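Local structure of apical membrane antigen 1 (Babesia divergens, 4APM) at residues 119-124 and 130-135. The protein probably takes part in host cell invasion at the moving junction as a parasite membrane antigen, here represented by its three extracellular domains. Sequence-based numbering, arbitrary orientation.
Sequences WGYDGN and AEYAGN. With CA (calcium ion), chain B.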
# COMPACT_ATOMS: atom_id res chain seq x y z
N TRP A 119 -21.55 15.40 13.01
CA TRP A 119 -22.30 14.24 13.53
C TRP A 119 -21.64 13.52 14.67
O TRP A 119 -22.11 12.46 15.11
CB TRP A 119 -22.62 13.27 12.40
CG TRP A 119 -23.49 13.91 11.38
CD1 TRP A 119 -24.34 15.01 11.56
CD2 TRP A 119 -23.63 13.55 9.96
NE1 TRP A 119 -24.97 15.33 10.39
CE2 TRP A 119 -24.61 14.48 9.39
CE3 TRP A 119 -23.08 12.57 9.15
CZ2 TRP A 119 -24.99 14.42 8.07
CZ3 TRP A 119 -23.50 12.50 7.82
CH2 TRP A 119 -24.41 13.42 7.29
N GLY A 120 -20.53 14.06 15.14
CA GLY A 120 -19.93 13.57 16.35
C GLY A 120 -18.74 12.66 16.17
O GLY A 120 -18.17 12.23 17.16
N TYR A 121 -18.30 12.44 14.93
CA TYR A 121 -17.17 11.54 14.66
C TYR A 121 -15.87 12.19 15.02
O TYR A 121 -15.68 13.36 14.72
CB TYR A 121 -17.14 11.09 13.19
CG TYR A 121 -18.32 10.21 12.82
CD1 TYR A 121 -19.54 10.76 12.41
CD2 TYR A 121 -18.25 8.83 12.96
CE1 TYR A 121 -20.62 9.95 12.08
CE2 TYR A 121 -19.31 8.01 12.62
CZ TYR A 121 -20.50 8.58 12.18
OH TYR A 121 -21.57 7.75 11.94
N ASP A 122 -14.97 11.43 15.66
CA ASP A 122 -13.84 12.01 16.40
C ASP A 122 -12.45 11.60 15.90
O ASP A 122 -11.47 11.94 16.54
CB ASP A 122 -13.93 11.72 17.93
CG ASP A 122 -15.23 12.24 18.56
OD1 ASP A 122 -15.67 13.36 18.23
OD2 ASP A 122 -15.81 11.53 19.40
N GLY A 123 -12.33 10.90 14.78
CA GLY A 123 -10.97 10.52 14.31
C GLY A 123 -10.56 11.41 13.15
O GLY A 123 -11.24 12.40 12.87
N ASN A 124 -9.52 11.04 12.40
CA ASN A 124 -9.25 11.75 11.16
C ASN A 124 -10.33 11.46 10.13
O ASN A 124 -11.23 10.65 10.38
CB ASN A 124 -7.85 11.50 10.60
CG ASN A 124 -7.52 10.04 10.43
OD1 ASN A 124 -8.34 9.25 9.93
ND2 ASN A 124 -6.28 9.67 10.77
N ALA A 130 -14.74 5.60 7.55
CA ALA A 130 -14.79 4.14 7.79
C ALA A 130 -15.83 3.82 8.86
O ALA A 130 -16.61 2.88 8.71
CB ALA A 130 -13.43 3.61 8.21
N GLU A 131 -15.83 4.61 9.93
CA GLU A 131 -16.78 4.43 11.03
C GLU A 131 -18.20 4.73 10.53
O GLU A 131 -19.16 4.04 10.84
CB GLU A 131 -16.41 5.36 12.19
CG GLU A 131 -17.25 5.17 13.47
CD GLU A 131 -16.76 6.03 14.62
OE1 GLU A 131 -15.66 6.61 14.50
OE2 GLU A 131 -17.46 6.14 15.64
N TYR A 132 -18.31 5.70 9.65
CA TYR A 132 -19.60 6.04 9.12
C TYR A 132 -20.14 4.88 8.26
O TYR A 132 -21.31 4.50 8.36
CB TYR A 132 -19.50 7.34 8.33
CG TYR A 132 -20.78 7.74 7.66
CD1 TYR A 132 -21.87 8.17 8.42
CD2 TYR A 132 -20.90 7.73 6.28
CE1 TYR A 132 -23.05 8.55 7.81
CE2 TYR A 132 -22.07 8.11 5.66
CZ TYR A 132 -23.14 8.54 6.44
OH TYR A 132 -24.32 8.92 5.84
N ALA A 133 -19.28 4.32 7.41
CA ALA A 133 -19.64 3.13 6.64
C ALA A 133 -20.06 1.99 7.60
O ALA A 133 -21.00 1.24 7.31
CB ALA A 133 -18.47 2.70 5.75
N GLY A 134 -19.39 1.89 8.75
CA GLY A 134 -19.70 0.89 9.76
C GLY A 134 -21.04 1.03 10.49
O GLY A 134 -21.50 0.07 11.12
N ASN A 135 -21.66 2.20 10.40
CA ASN A 135 -22.96 2.48 11.02
C ASN A 135 -24.15 2.45 10.04
O ASN A 135 -25.24 2.93 10.40
CB ASN A 135 -22.95 3.89 11.63
CG ASN A 135 -22.11 3.98 12.88
OD1 ASN A 135 -21.88 2.98 13.55
ND2 ASN A 135 -21.65 5.17 13.19
CA CA B . -17.79 12.90 19.43
O HOH W 1 -15.70 8.72 16.28
O HOH W 2 -16.97 13.70 21.49
O HOH W 3 -20.19 13.39 19.69
O HOH W 4 -17.97 15.25 18.54
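Tyr121 points its ring at the last turn of helix 125-134, where it meets Glu131 and Tyr132, and at Asn135 just beyond. Asn135 ND2 donates to Tyr121 OH at 2.9 Å, with an N-H...O angle of 154°. The hydroxyl lies nearly in the plane of the Asn135 amide, and the amide reaches the tyrosine at the edge of its ring. The other end of this amide, OD1, is hydrogen-bonded to a molecule of 2-methyl-2,4-pentanediol, probably from the crystallisation liquor. Glu131 runs past the same ring. Its CG, anti to the backbone N (chi1 -174°), lies at the ring edge and in the ring plane, 3.6 Å from Tyr121 CE2. The extended chain beyond it takes the carboxylate on past CD2. The carboxylate plane stands 79° from the ring plane. Tyr132 adds its own ring edge: its CD1 is 3.6 Å from Tyr121 OH. Farther out, Trp119 CZ3 meets Tyr132 CE1 at 4.0 Å, the two rings lying oblique to each other.

A water joins the backbone of Asp122 to the Glu131 carboxylate. It accepts from Asp122 N and donates to Glu131 OE1 at 2.8 Å. OE1 also forms a salt bridge with Lys211, which would favour a charged carboxylate. Tyr132 OH is held by Leu108 O, and Leu116 of helix 113-118 touches both tyrosines.

Beyond the ring, the backbone turns outward to calcium. Gly120 O and both carboxylate oxygens of Asp122 bind the ion, and three waters complete the six ligand atoms observed. Gly120 has positive phi and ends helix 113-118 in a Schellman motif. Asn124 then N-caps helix 125-134. The whole is a surface loop joining two short helices, with a calcium site between the Schellman end and the N-cap and Tyr121 packed back onto the second helix.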